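Side-chain contacts in phenol hydroxylase component phN (Pseudomonas stutzeri, PDB 3U52), which probably serves as the diiron-bearing hydroxylase subunit of a bacterial multicomponent monooxygenase that oxidises phenol: residues Q113-V118 against T192-S197; A135-R140 against A234-L239; T338-C343 against F348-P353; I479-F484 against G488-K493. One frame throughout, in Å; residues are numbered along the deposited sequence.

Contact 1 (Q113-V118 against T192-S197); sequences QGYSKV and TAISFS
Tyr115 reaches across with its phenol end: OH meets Ser195 OG in a hydrogen bond modelled at 2.4 Å, so short that its exact length is doubtful. Ser195 OG arrives at the edge of the ring, near its plane, while Ile194 approaches obliquely, its CG2 branch 3.8 Å from Tyr115 CE1. That branch stands anti to the backbone N of Ile194, while CG1 (chi1 -52°), beside that N, leads away. With a phenylalanine in place of Tyr115, Ser195 OG would probably lose its hydrogen-bond mate across the helices. Both segments belong to the helical core of the hydroxylase family, helix 105-121 against helix 187-216, and the latter widens here into a pi-type turn. Thr192 O marks that turn, accepting from Ser197 N at 3.0 Å and, from the opposite face of its carbonyl plane, from Ser197 OG at 3.0 Å. Further out, Phe190 meets the Tyr115 ring edge-to-face, Gln134 and Ala135 of helix 125-155 touch it, and Phe178 and Phe179 of helix 173-184 pack on Ile194.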
loop_
_atom_site.group_PDB
_atom_site.type_symbol
_atom_site.label_atom_id
_atom_site.label_comp_id
_atom_site.label_asym_id
_atom_site.label_seq_id
_atom_site.Cartn_x
_atom_site.Cartn_y
_atom_site.Cartn_z
ATOM N N GLN A 113 -14.684 0.471 -23.996
ATOM C CA GLN A 113 -15.925 0.463 -24.787
ATOM C C GLN A 113 -15.914 -0.524 -25.965
ATOM O O GLN A 113 -16.914 -1.156 -26.213
ATOM C CB GLN A 113 -16.227 1.860 -25.340
ATOM C CG GLN A 113 -15.829 2.995 -24.469
ATOM C CD GLN A 113 -16.187 4.309 -25.045
ATOM O OE1 GLN A 113 -15.344 5.001 -25.661
ATOM N NE2 GLN A 113 -17.453 4.677 -24.893
ATOM N N GLY A 114 -14.804 -0.592 -26.703
ATOM C CA GLY A 114 -14.662 -1.485 -27.862
ATOM C C GLY A 114 -14.719 -2.946 -27.453
ATOM O O GLY A 114 -15.416 -3.750 -28.089
ATOM N N TYR A 115 -14.014 -3.313 -26.381
ATOM C CA TYR A 115 -14.088 -4.689 -25.895
ATOM C C TYR A 115 -15.456 -5.019 -25.266
ATOM O O TYR A 115 -15.930 -6.159 -25.395
ATOM C CB TYR A 115 -12.964 -4.982 -24.893
ATOM C CG TYR A 115 -11.672 -5.380 -25.578
ATOM C CD1 TYR A 115 -10.640 -4.444 -25.729
ATOM C CD2 TYR A 115 -11.512 -6.658 -26.132
ATOM C CE1 TYR A 115 -9.471 -4.779 -26.393
ATOM C CE2 TYR A 115 -10.319 -7.010 -26.809
ATOM C CZ TYR A 115 -9.325 -6.056 -26.930
ATOM O OH TYR A 115 -8.149 -6.380 -27.547
ATOM N N SER A 116 -16.074 -4.069 -24.570
ATOM C CA SER A 116 -17.445 -4.289 -24.041
ATOM C C SER A 116 -18.382 -4.681 -25.212
ATOM O O SER A 116 -19.133 -5.671 -25.160
ATOM C CB SER A 116 -17.975 -3.017 -23.380
ATOM O OG SER A 116 -17.260 -2.689 -22.179
ATOM N N LYS A 117 -18.354 -3.872 -26.264
ATOM C CA LYS A 117 -19.184 -4.161 -27.416
ATOM C C LYS A 117 -18.867 -5.486 -28.076
ATOM O O LYS A 117 -19.777 -6.220 -28.426
ATOM C CB LYS A 117 -19.163 -2.999 -28.416
ATOM C CG LYS A 117 -19.737 -3.393 -29.827
ATOM C CD LYS A 117 -20.109 -2.175 -30.636
ATOM C CE LYS A 117 -20.705 -2.642 -31.999
ATOM N NZ LYS A 117 -22.205 -2.786 -31.855
ATOM N N VAL A 118 -17.586 -5.827 -28.243
ATOM C CA VAL A 118 -17.219 -7.080 -28.905
ATOM C C VAL A 118 -17.519 -8.322 -28.004
ATOM O O VAL A 118 -17.849 -9.427 -28.488
ATOM C CB VAL A 118 -15.723 -6.935 -29.435
ATOM C CG1 VAL A 118 -14.714 -7.436 -28.414
ATOM C CG2 VAL A 118 -15.538 -7.593 -30.785
ATOM N N THR A 192 -8.337 -8.495 -34.319
ATOM C CA THR A 192 -7.048 -8.659 -34.990
ATOM C C THR A 192 -6.176 -7.431 -34.804
ATOM O O THR A 192 -4.951 -7.553 -34.646
ATOM C CB THR A 192 -7.222 -9.023 -36.488
ATOM O OG1 THR A 192 -7.919 -10.278 -36.564
ATOM C CG2 THR A 192 -5.848 -9.159 -37.184
ATOM N N ALA A 193 -6.786 -6.251 -34.860
ATOM C CA ALA A 193 -6.084 -4.987 -34.707
ATOM C C ALA A 193 -5.528 -4.839 -33.289
ATOM O O ALA A 193 -4.351 -4.544 -33.073
ATOM C CB ALA A 193 -7.062 -3.836 -34.954
ATOM N N ILE A 194 -6.430 -4.987 -32.348
ATOM C CA ILE A 194 -6.149 -4.609 -30.972
ATOM C C ILE A 194 -5.577 -5.765 -30.128
ATOM O O ILE A 194 -4.515 -5.617 -29.494
ATOM C CB ILE A 194 -7.385 -3.853 -30.285
ATOM C CG1 ILE A 194 -7.870 -2.670 -31.155
ATOM C CG2 ILE A 194 -7.022 -3.360 -28.870
ATOM C CD1 ILE A 194 -6.780 -1.559 -31.584
ATOM N N SER A 195 -6.225 -6.928 -30.158
ATOM C CA SER A 195 -5.756 -8.065 -29.365
ATOM C C SER A 195 -4.490 -8.695 -29.952
ATOM O O SER A 195 -3.515 -8.921 -29.221
ATOM C CB SER A 195 -6.840 -9.115 -29.173
ATOM O OG SER A 195 -7.720 -8.675 -28.142
ATOM N N PHE A 196 -4.479 -8.969 -31.249
ATOM C CA PHE A 196 -3.291 -9.564 -31.807
ATOM C C PHE A 196 -2.185 -8.532 -32.113
ATOM O O PHE A 196 -1.088 -8.640 -31.563
ATOM C CB PHE A 196 -3.620 -10.466 -32.996
ATOM C CG PHE A 196 -2.403 -10.921 -33.746
ATOM C CD1 PHE A 196 -1.594 -11.916 -33.236
ATOM C CD2 PHE A 196 -2.022 -10.286 -34.941
ATOM C CE1 PHE A 196 -0.448 -12.313 -33.927
ATOM C CE2 PHE A 196 -0.852 -10.671 -35.614
ATOM C CZ PHE A 196 -0.088 -11.685 -35.126
ATOM N N SER A 197 -2.461 -7.516 -32.929
ATOM C CA SER A 197 -1.420 -6.584 -33.393
ATOM C C SER A 197 -0.889 -5.655 -32.283
ATOM O O SER A 197 0.327 -5.507 -32.111
ATOM C CB SER A 197 -1.931 -5.784 -34.628
ATOM O OG SER A 197 -2.306 -6.681 -35.683
#

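Contact 2 (A135-R140 against A234-L239); sequences AIDELR and ARHMTL. With FE (Fe (III) ion), chain H; FE (Fe (III) ion), chain G.
Asp137 and His236 face each other with carboxylate and imidazole nearly coplanar, their planes 26° apart. His236 NE2 points its N-H at the anti lone pair of Asp137 OD2, 2.7 Å away and almost straight at 165°. The same oxygen is gripped a second time: Arg235 NH2 comes from above the carboxylate plane and forms a salt bridge to Asp137 OD2 at 3.0 Å, its guanidinium presenting an edge. Asp137 OD1 is taken by Tyr61 OH, and Arg235 NH2 has a second acidic partner in Asp232, whereas Arg235 NE is buried without a partner. The bond from His236 NE2 to Asp137 OD2 probably helps fix the turn of the imidazole, whose other nitrogen, His236 ND1, binds one iron at 2.4 Å. Glu138, bent at chi2 (-70°), instead sends OE2 to the other iron at 2.2 Å, with OE1 held by Gln134. Asp137 is thus a second-shell residue that positions a ligand of the diiron centre, completed by Glu108, His141, Glu199 and Glu233. Segments 135-140 and 234-239, on helices 125-155 and 220-250, run roughly antiparallel, their axes 11.6 Å apart at closest approach, with helices 58-81, 105-121 and 187-216 packing around the pair.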
loop_
_atom_site.group_PDB
_atom_site.type_symbol
_atom_site.label_atom_id
_atom_site.label_comp_id
_atom_site.label_asym_id
_atom_site.label_seq_id
_atom_site.Cartn_x
_atom_site.Cartn_y
_atom_site.Cartn_z
ATOM N N ALA A 135 -12.291 -6.058 -21.313
ATOM C CA ALA A 135 -12.967 -4.763 -21.181
ATOM C C ALA A 135 -12.862 -4.160 -19.771
ATOM O O ALA A 135 -12.531 -2.965 -19.605
ATOM C CB ALA A 135 -14.454 -4.903 -21.581
ATOM N N ILE A 136 -13.158 -4.950 -18.749
ATOM C CA ILE A 136 -13.141 -4.361 -17.401
ATOM C C ILE A 136 -11.667 -4.110 -16.937
ATOM O O ILE A 136 -11.409 -3.184 -16.177
ATOM C CB ILE A 136 -14.000 -5.170 -16.404
ATOM C CG1 ILE A 136 -14.248 -4.364 -15.126
ATOM C CG2 ILE A 136 -13.292 -6.474 -16.119
ATOM C CD1 ILE A 136 -15.211 -5.060 -14.107
ATOM N N ASP A 137 -10.693 -4.898 -17.404
ATOM C CA ASP A 137 -9.274 -4.523 -17.179
ATOM C C ASP A 137 -8.892 -3.188 -17.813
ATOM O O ASP A 137 -8.097 -2.421 -17.244
ATOM C CB ASP A 137 -8.299 -5.590 -17.728
ATOM C CG ASP A 137 -8.413 -6.944 -17.064
ATOM O OD1 ASP A 137 -8.942 -7.137 -15.932
ATOM O OD2 ASP A 137 -7.955 -7.896 -17.742
ATOM N N GLU A 138 -9.372 -2.905 -19.029
ATOM C CA GLU A 138 -9.059 -1.613 -19.678
ATOM C C GLU A 138 -9.718 -0.450 -18.939
ATOM O O GLU A 138 -9.136 0.632 -18.855
ATOM C CB GLU A 138 -9.499 -1.591 -21.135
ATOM C CG GLU A 138 -8.961 -2.794 -21.893
ATOM C CD GLU A 138 -7.438 -2.711 -22.099
ATOM O OE1 GLU A 138 -6.882 -3.618 -22.721
ATOM O OE2 GLU A 138 -6.794 -1.735 -21.633
ATOM N N LEU A 139 -10.929 -0.657 -18.434
ATOM C CA LEU A 139 -11.532 0.317 -17.558
ATOM C C LEU A 139 -10.607 0.573 -16.357
ATOM O O LEU A 139 -10.384 1.699 -15.925
ATOM C CB LEU A 139 -12.867 -0.222 -17.028
ATOM C CG LEU A 139 -13.619 0.831 -16.178
ATOM C CD1 LEU A 139 -13.809 2.227 -16.911
ATOM C CD2 LEU A 139 -14.990 0.255 -15.659
ATOM N N ARG A 140 -10.113 -0.492 -15.774
ATOM C CA ARG A 140 -9.203 -0.327 -14.654
ATOM C C ARG A 140 -8.008 0.505 -15.059
ATOM O O ARG A 140 -7.595 1.389 -14.329
ATOM C CB ARG A 140 -8.708 -1.679 -14.179
ATOM C CG ARG A 140 -7.678 -1.508 -13.044
ATOM C CD ARG A 140 -7.302 -2.784 -12.451
ATOM N NE ARG A 140 -6.003 -3.122 -12.885
ATOM C CZ ARG A 140 -4.952 -3.162 -12.092
ATOM N NH1 ARG A 140 -5.063 -2.896 -10.793
ATOM N NH2 ARG A 140 -3.785 -3.475 -12.611
ATOM N N ALA A 234 -0.404 -10.150 -19.240
ATOM C CA ALA A 234 -0.224 -11.570 -19.494
ATOM C C ALA A 234 -1.505 -12.224 -20.027
ATOM O O ALA A 234 -1.440 -13.047 -20.939
ATOM C CB ALA A 234 0.257 -12.300 -18.237
ATOM N N ARG A 235 -2.663 -11.902 -19.456
ATOM C CA ARG A 235 -3.907 -12.433 -19.991
ATOM C C ARG A 235 -4.190 -11.832 -21.390
ATOM O O ARG A 235 -4.737 -12.496 -22.281
ATOM C CB ARG A 235 -5.066 -12.085 -19.056
ATOM C CG ARG A 235 -5.013 -12.775 -17.699
ATOM C CD ARG A 235 -6.380 -12.675 -17.038
ATOM N NE ARG A 235 -6.778 -11.284 -16.754
ATOM C CZ ARG A 235 -6.382 -10.616 -15.669
ATOM N NH1 ARG A 235 -5.604 -11.203 -14.764
ATOM N NH2 ARG A 235 -6.769 -9.375 -15.455
ATOM N N HIS A 236 -3.904 -10.543 -21.542
ATOM C CA HIS A 236 -4.255 -9.842 -22.792
ATOM C C HIS A 236 -3.411 -10.375 -23.959
ATOM O O HIS A 236 -3.928 -10.552 -25.063
ATOM C CB HIS A 236 -4.132 -8.320 -22.636
ATOM C CG HIS A 236 -5.031 -7.777 -21.566
ATOM N ND1 HIS A 236 -5.009 -6.459 -21.173
ATOM C CD2 HIS A 236 -5.952 -8.387 -20.781
ATOM C CE1 HIS A 236 -5.903 -6.273 -20.213
ATOM N NE2 HIS A 236 -6.464 -7.431 -19.935
ATOM N N MET A 237 -2.137 -10.651 -23.706
ATOM C CA MET A 237 -1.282 -11.269 -24.729
ATOM C C MET A 237 -1.740 -12.668 -25.118
ATOM O O MET A 237 -1.676 -13.021 -26.284
ATOM C CB MET A 237 0.183 -11.360 -24.269
ATOM C CG MET A 237 0.783 -10.022 -23.964
ATOM S SD MET A 237 2.488 -10.187 -23.361
ATOM C CE MET A 237 3.359 -10.371 -24.926
ATOM N N THR A 238 -2.167 -13.470 -24.142
ATOM C CA THR A 238 -2.656 -14.799 -24.430
ATOM C C THR A 238 -3.952 -14.785 -25.231
ATOM O O THR A 238 -4.146 -15.625 -26.145
ATOM C CB THR A 238 -2.829 -15.662 -23.158
ATOM O OG1 THR A 238 -1.688 -15.498 -22.300
ATOM C CG2 THR A 238 -2.918 -17.117 -23.593
ATOM N N LEU A 239 -4.856 -13.846 -24.915
ATOM C CA LEU A 239 -6.042 -13.698 -25.763
ATOM C C LEU A 239 -5.623 -13.382 -27.224
ATOM O O LEU A 239 -6.133 -14.009 -28.163
ATOM C CB LEU A 239 -7.067 -12.699 -25.171
ATOM C CG LEU A 239 -8.232 -12.144 -26.020
ATOM C CD1 LEU A 239 -9.132 -13.279 -26.507
ATOM C CD2 LEU A 239 -9.073 -11.161 -25.191
HETATM FE FE FE H . -3.792 -4.697 -22.163
HETATM FE FE FE G . -4.704 -1.547 -21.093
#

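Contact 3 (T338-C343 against F348-P353); sequences TFYQYC and FHTWIP
Thr350 OG1 is approached from several sides, lying 3.3 Å from Cys343 SG and equally close to Tyr340 CA, with Tyr340 CD2 a little further off; the hydroxyl is hydrogen-bonded elsewhere in the protein. A chi1 of 65° sets OG1 between the backbone N and the carbonyl carbon, and the methyl CG2 is turned to Phe339, 3.8 Å from Phe339 O. Tyr340 has its CG anti to the backbone N (chi1 -178°), which carries the ring along the extended segment. There Trp351 O lies at the ring edge, near its plane, and Ile352 crosses obliquely, CG1 3.7 Å from Tyr340 CE2 and CD1 3.6 Å from Tyr340 OH. Arg389 makes a cation-pi contact with the same ring. Replacing Tyr340 with an alanine would probably open a gap beside Ile352 and deprive Arg389 of its cation-pi partner. The arrangement is a helix end and the loop that follows it: helix 331-342 finishes, the chain doubles back, and residues 348-353 pass across the last helical turn in an extended form. Phe339 and Phe348 meet obliquely, their planes at 43° and CD2 of Phe339 3.5 Å from CZ of Phe348. Helix 254-283 packs on Phe339 and Phe348, and helix 369-385 on Tyr340 and Ile352. Phe339 also borders a xenon site with Ile404 and Pro405, and Tyr342 another with Trp170 and Pro396.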
loop_
_atom_site.group_PDB
_atom_site.type_symbol
_atom_site.label_atom_id
_atom_site.label_comp_id
_atom_site.label_asym_id
_atom_site.label_seq_id
_atom_site.Cartn_x
_atom_site.Cartn_y
_atom_site.Cartn_z
ATOM N N THR A 338 10.204 17.659 -35.650
ATOM C CA THR A 338 8.832 18.062 -35.954
ATOM C C THR A 338 8.147 18.705 -34.761
ATOM O O THR A 338 7.568 19.796 -34.885
ATOM C CB THR A 338 8.030 16.831 -36.405
ATOM O OG1 THR A 338 8.652 16.368 -37.613
ATOM C CG2 THR A 338 6.549 17.145 -36.650
ATOM N N PHE A 339 8.210 18.050 -33.597
ATOM C CA PHE A 339 7.532 18.566 -32.418
ATOM C C PHE A 339 8.215 19.820 -31.913
ATOM O O PHE A 339 7.540 20.762 -31.464
ATOM C CB PHE A 339 7.396 17.502 -31.332
ATOM C CG PHE A 339 6.224 16.551 -31.570
ATOM C CD1 PHE A 339 6.418 15.304 -32.125
ATOM C CD2 PHE A 339 4.938 16.946 -31.268
ATOM C CE1 PHE A 339 5.350 14.424 -32.314
ATOM C CE2 PHE A 339 3.861 16.076 -31.429
ATOM C CZ PHE A 339 4.066 14.819 -31.985
ATOM N N TYR A 340 9.532 19.867 -32.015
ATOM C CA TYR A 340 10.289 21.089 -31.632
ATOM C C TYR A 340 9.729 22.369 -32.337
ATOM O O TYR A 340 9.451 23.377 -31.683
ATOM C CB TYR A 340 11.790 20.883 -31.954
ATOM C CG TYR A 340 12.689 22.012 -31.573
ATOM C CD1 TYR A 340 12.884 23.093 -32.436
ATOM C CD2 TYR A 340 13.322 22.020 -30.355
ATOM C CE1 TYR A 340 13.709 24.168 -32.087
ATOM C CE2 TYR A 340 14.184 23.086 -30.003
ATOM C CZ TYR A 340 14.344 24.151 -30.865
ATOM O OH TYR A 340 15.169 25.169 -30.483
ATOM N N GLN A 341 9.559 22.321 -33.666
ATOM C CA GLN A 341 9.145 23.513 -34.437
ATOM C C GLN A 341 7.674 23.814 -34.328
ATOM O O GLN A 341 7.231 24.923 -34.627
ATOM C CB GLN A 341 9.551 23.351 -35.905
ATOM C CG GLN A 341 8.735 22.309 -36.678
ATOM C CD GLN A 341 9.398 21.938 -37.972
ATOM O OE1 GLN A 341 10.406 21.226 -37.991
ATOM N NE2 GLN A 341 8.879 22.455 -39.062
ATOM N N TYR A 342 6.894 22.848 -33.896
ATOM C CA TYR A 342 5.461 23.027 -33.759
ATOM C C TYR A 342 4.970 23.059 -32.289
ATOM O O TYR A 342 3.750 23.093 -32.018
ATOM C CB TYR A 342 4.761 21.939 -34.551
ATOM C CG TYR A 342 4.749 22.161 -36.068
ATOM C CD1 TYR A 342 4.955 21.095 -36.927
ATOM C CD2 TYR A 342 4.445 23.411 -36.616
ATOM C CE1 TYR A 342 4.916 21.247 -38.294
ATOM C CE2 TYR A 342 4.414 23.597 -38.030
ATOM C CZ TYR A 342 4.628 22.499 -38.840
ATOM O OH TYR A 342 4.545 22.562 -40.192
ATOM N N CYS A 343 5.889 23.092 -31.320
ATOM C CA CYS A 343 5.416 23.051 -29.914
ATOM C C CYS A 343 4.791 24.318 -29.374
ATOM O O CYS A 343 4.377 24.331 -28.212
ATOM C CB CYS A 343 6.461 22.538 -28.895
ATOM S SG CYS A 343 7.773 23.684 -28.593
ATOM N N PHE A 348 2.820 20.019 -24.434
ATOM C CA PHE A 348 4.094 19.672 -23.823
ATOM C C PHE A 348 5.239 20.498 -24.412
ATOM O O PHE A 348 5.130 21.058 -25.507
ATOM C CB PHE A 348 4.409 18.150 -23.823
ATOM C CG PHE A 348 4.567 17.537 -25.206
ATOM C CD1 PHE A 348 5.779 17.611 -25.882
ATOM C CD2 PHE A 348 3.490 16.950 -25.837
ATOM C CE1 PHE A 348 5.922 17.031 -27.188
ATOM C CE2 PHE A 348 3.594 16.382 -27.118
ATOM C CZ PHE A 348 4.805 16.414 -27.804
ATOM N N HIS A 349 6.325 20.566 -23.662
ATOM C CA HIS A 349 7.543 21.285 -24.082
ATOM C C HIS A 349 8.543 20.437 -24.862
ATOM O O HIS A 349 8.542 19.205 -24.760
ATOM C CB HIS A 349 8.285 21.808 -22.835
ATOM C CG HIS A 349 7.405 22.586 -21.900
ATOM N ND1 HIS A 349 6.707 23.694 -22.291
ATOM C CD2 HIS A 349 7.111 22.402 -20.589
ATOM C CE1 HIS A 349 6.032 24.182 -21.265
ATOM N NE2 HIS A 349 6.250 23.406 -20.218
ATOM N N THR A 350 9.407 21.090 -25.643
ATOM C CA THR A 350 10.530 20.413 -26.279
ATOM C C THR A 350 11.748 21.300 -26.020
ATOM O O THR A 350 11.615 22.358 -25.437
ATOM C CB THR A 350 10.348 20.262 -27.821
ATOM O OG1 THR A 350 10.343 21.562 -28.384
ATOM C CG2 THR A 350 8.984 19.512 -28.229
ATOM N N TRP A 351 12.930 20.890 -26.458
ATOM C CA TRP A 351 14.141 21.613 -26.062
ATOM C C TRP A 351 15.218 20.988 -26.901
ATOM O O TRP A 351 14.980 19.965 -27.550
ATOM C CB TRP A 351 14.477 21.386 -24.562
ATOM C CG TRP A 351 14.539 19.894 -24.185
ATOM C CD1 TRP A 351 15.638 19.072 -24.305
ATOM C CD2 TRP A 351 13.472 19.051 -23.695
ATOM N NE1 TRP A 351 15.321 17.775 -23.935
ATOM C CE2 TRP A 351 14.008 17.729 -23.541
ATOM C CE3 TRP A 351 12.137 19.269 -23.349
ATOM C CZ2 TRP A 351 13.238 16.656 -23.049
ATOM C CZ3 TRP A 351 11.357 18.176 -22.875
ATOM C CH2 TRP A 351 11.905 16.899 -22.741
ATOM N N ILE A 352 16.398 21.585 -26.891
ATOM C CA ILE A 352 17.536 20.944 -27.532
ATOM C C ILE A 352 18.215 19.983 -26.524
ATOM O O ILE A 352 18.467 20.372 -25.414
ATOM C CB ILE A 352 18.499 22.034 -28.094
ATOM C CG1 ILE A 352 17.756 22.821 -29.186
ATOM C CG2 ILE A 352 19.791 21.425 -28.639
ATOM C CD1 ILE A 352 18.431 24.113 -29.544
ATOM N N PRO A 353 18.492 18.725 -26.917
ATOM C CA PRO A 353 19.152 17.761 -26.042
ATOM C C PRO A 353 20.515 18.274 -25.496
ATOM O O PRO A 353 21.222 19.016 -26.203
ATOM C CB PRO A 353 19.350 16.529 -26.963
ATOM C CG PRO A 353 19.206 17.117 -28.437
ATOM C CD PRO A 353 18.158 18.149 -28.244
#

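Contact 4 (I479-F484 against G488-K493); sequences IGEDNF and GSPDQK
The pyrrolidine ring of Pro490 meets the peptide group of Gly480 through its CG and CD atoms, with CD 3.4 Å and CG 3.5 Å from Gly480 O. Next to this carbonyl the backbone of Glu481 comes up to the same ring, Glu481 CA standing 4.0 Å from Pro490 CG. No direct hydrogen bond joins the segments; a water does so instead, donating to Glu481 O at 2.7 Å and accepting from Asp491 N at 2.9 Å. That N-H belongs to the first turn of helix 490-498, where no preceding carbonyl of the helix can satisfy it. Ser489 serves another one: its OG, set between the backbone N and the carbonyl carbon (chi1 60°), accepts from Gln492 N at 3.1 Å along a nearly straight line (171°), and the same hydroxyl is bonded to Tyr486 O. Asp491 is tied down beyond the contact, by a salt bridge to Lys98 and a hydrogen bond from Asn157 N, and its negative charge near the helix start would probably suit the helix dipole. Taken together this is a serine N-cap followed by a proline in the first helical position, opening the C-terminal helix that carries His494, a ligand of the bound copper ion.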
loop_
_atom_site.group_PDB
_atom_site.type_symbol
_atom_site.label_atom_id
_atom_site.label_comp_id
_atom_site.label_asym_id
_atom_site.label_seq_id
_atom_site.Cartn_x
_atom_site.Cartn_y
_atom_site.Cartn_z
ATOM N N ILE A 479 -1.537 29.281 -23.462
ATOM C CA ILE A 479 -0.345 29.859 -24.075
ATOM C C ILE A 479 0.608 30.499 -23.062
ATOM O O ILE A 479 0.208 31.354 -22.259
ATOM C CB ILE A 479 -0.706 30.849 -25.166
ATOM C CG1 ILE A 479 -1.564 30.154 -26.228
ATOM C CG2 ILE A 479 0.589 31.480 -25.748
ATOM C CD1 ILE A 479 -2.402 31.114 -27.099
ATOM N N GLY A 480 1.878 30.112 -23.136
ATOM C CA GLY A 480 2.893 30.548 -22.180
ATOM C C GLY A 480 3.046 29.639 -20.972
ATOM O O GLY A 480 4.020 29.767 -20.217
ATOM N N GLU A 481 2.112 28.692 -20.791
ATOM C CA GLU A 481 2.182 27.766 -19.682
ATOM C C GLU A 481 2.426 26.323 -20.129
ATOM O O GLU A 481 3.325 25.670 -19.625
ATOM C CB GLU A 481 0.902 27.847 -18.857
ATOM C CG GLU A 481 0.720 29.136 -18.121
ATOM C CD GLU A 481 -0.613 29.174 -17.369
ATOM O OE1 GLU A 481 -1.080 28.104 -16.895
ATOM O OE2 GLU A 481 -1.204 30.280 -17.255
ATOM N N ASP A 482 1.583 25.811 -21.022
ATOM C CA ASP A 482 1.645 24.411 -21.421
ATOM C C ASP A 482 2.541 24.197 -22.629
ATOM O O ASP A 482 3.001 23.059 -22.870
ATOM C CB ASP A 482 0.266 23.915 -21.842
ATOM C CG ASP A 482 -0.785 24.014 -20.732
ATOM O OD1 ASP A 482 -1.944 24.257 -21.088
ATOM O OD2 ASP A 482 -0.478 23.812 -19.529
ATOM N N ASN A 483 2.745 25.246 -23.438
ATOM C CA ASN A 483 3.410 25.090 -24.745
ATOM C C ASN A 483 4.805 25.757 -24.781
ATOM O O ASN A 483 5.285 26.246 -23.745
ATOM C CB ASN A 483 2.495 25.647 -25.848
ATOM C CG ASN A 483 2.295 27.149 -25.744
ATOM O OD1 ASN A 483 1.995 27.828 -26.739
ATOM N ND2 ASN A 483 2.478 27.686 -24.561
ATOM N N PHE A 484 5.457 25.754 -25.945
ATOM C CA PHE A 484 6.750 26.424 -26.137
ATOM C C PHE A 484 7.911 25.633 -25.541
ATOM O O PHE A 484 7.687 24.595 -24.906
ATOM C CB PHE A 484 6.778 27.845 -25.549
ATOM C CG PHE A 484 5.784 28.819 -26.175
ATOM C CD1 PHE A 484 5.666 28.940 -27.575
ATOM C CD2 PHE A 484 5.005 29.637 -25.368
ATOM C CE1 PHE A 484 4.756 29.845 -28.152
ATOM C CE2 PHE A 484 4.071 30.551 -25.930
ATOM C CZ PHE A 484 3.965 30.664 -27.327
ATOM N N GLY A 488 12.790 28.227 -19.862
ATOM C CA GLY A 488 12.046 29.427 -19.571
ATOM C C GLY A 488 10.586 29.178 -19.287
ATOM O O GLY A 488 9.785 30.127 -19.228
ATOM N N SER A 489 10.200 27.920 -19.148
ATOM C CA SER A 489 8.778 27.614 -18.985
ATOM C C SER A 489 8.465 27.686 -17.526
ATOM O O SER A 489 9.381 27.622 -16.726
ATOM C CB SER A 489 8.489 26.196 -19.461
ATOM O OG SER A 489 9.270 25.272 -18.693
ATOM N N PRO A 490 7.186 27.828 -17.162
ATOM C CA PRO A 490 6.804 27.711 -15.733
ATOM C C PRO A 490 7.184 26.378 -15.090
ATOM O O PRO A 490 7.642 26.383 -13.925
ATOM C CB PRO A 490 5.291 27.912 -15.738
ATOM C CG PRO A 490 5.015 28.651 -17.009
ATOM C CD PRO A 490 6.050 28.213 -18.010
ATOM N N ASP A 491 7.094 25.249 -15.827
ATOM C CA ASP A 491 7.576 23.967 -15.297
ATOM C C ASP A 491 9.050 24.045 -14.902
ATOM O O ASP A 491 9.378 23.652 -13.781
ATOM C CB ASP A 491 7.422 22.814 -16.285
ATOM C CG ASP A 491 5.995 22.153 -16.274
ATOM O OD1 ASP A 491 5.072 22.593 -15.545
ATOM O OD2 ASP A 491 5.818 21.146 -17.018
ATOM N N GLN A 492 9.937 24.543 -15.799
ATOM C CA GLN A 492 11.358 24.711 -15.465
ATOM C C GLN A 492 11.582 25.613 -14.222
ATOM O O GLN A 492 12.331 25.245 -13.327
ATOM C CB GLN A 492 12.179 25.258 -16.640
ATOM C CG GLN A 492 13.664 25.263 -16.312
ATOM C CD GLN A 492 14.502 26.153 -17.210
ATOM O OE1 GLN A 492 15.594 25.765 -17.594
ATOM N NE2 GLN A 492 14.017 27.344 -17.515
ATOM N N LYS A 493 10.910 26.758 -14.166
ATOM C CA LYS A 493 10.980 27.652 -12.988
ATOM C C LYS A 493 10.506 26.996 -11.670
ATOM O O LYS A 493 11.136 27.154 -10.626
ATOM C CB LYS A 493 10.193 28.950 -13.288
ATOM C CG LYS A 493 10.837 29.713 -14.525
ATOM C CD LYS A 493 10.094 31.013 -14.932
ATOM C CE LYS A 493 11.024 31.904 -15.800
ATOM N NZ LYS A 493 10.615 33.357 -15.694
HETATM O O HOH W 1 5.253 24.657 -17.974
#

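Contacts 1, 2 and 3 are buried, whereas contact 4 lies at the surface. The first two share the family core: their segments alternate along the chain, their centres are 10 Å apart, and they touch where the CB atoms of Tyr115 and Ala135 come within 3.6 Å. Contact 1 joins its helices by hydroxyls and apolar carbon, contact 2 by charged groups and iron ligands. Contacts 3 and 4, by contrast, are local, each joining pieces of chain only a few residues apart, one mainly by aromatic and aliphatic packing and the other by a proline and a water. These two also touch, with His349 ND1 2.9 Å from Phe484 O, and lie more than 30 Å, centre to centre, from the first pair.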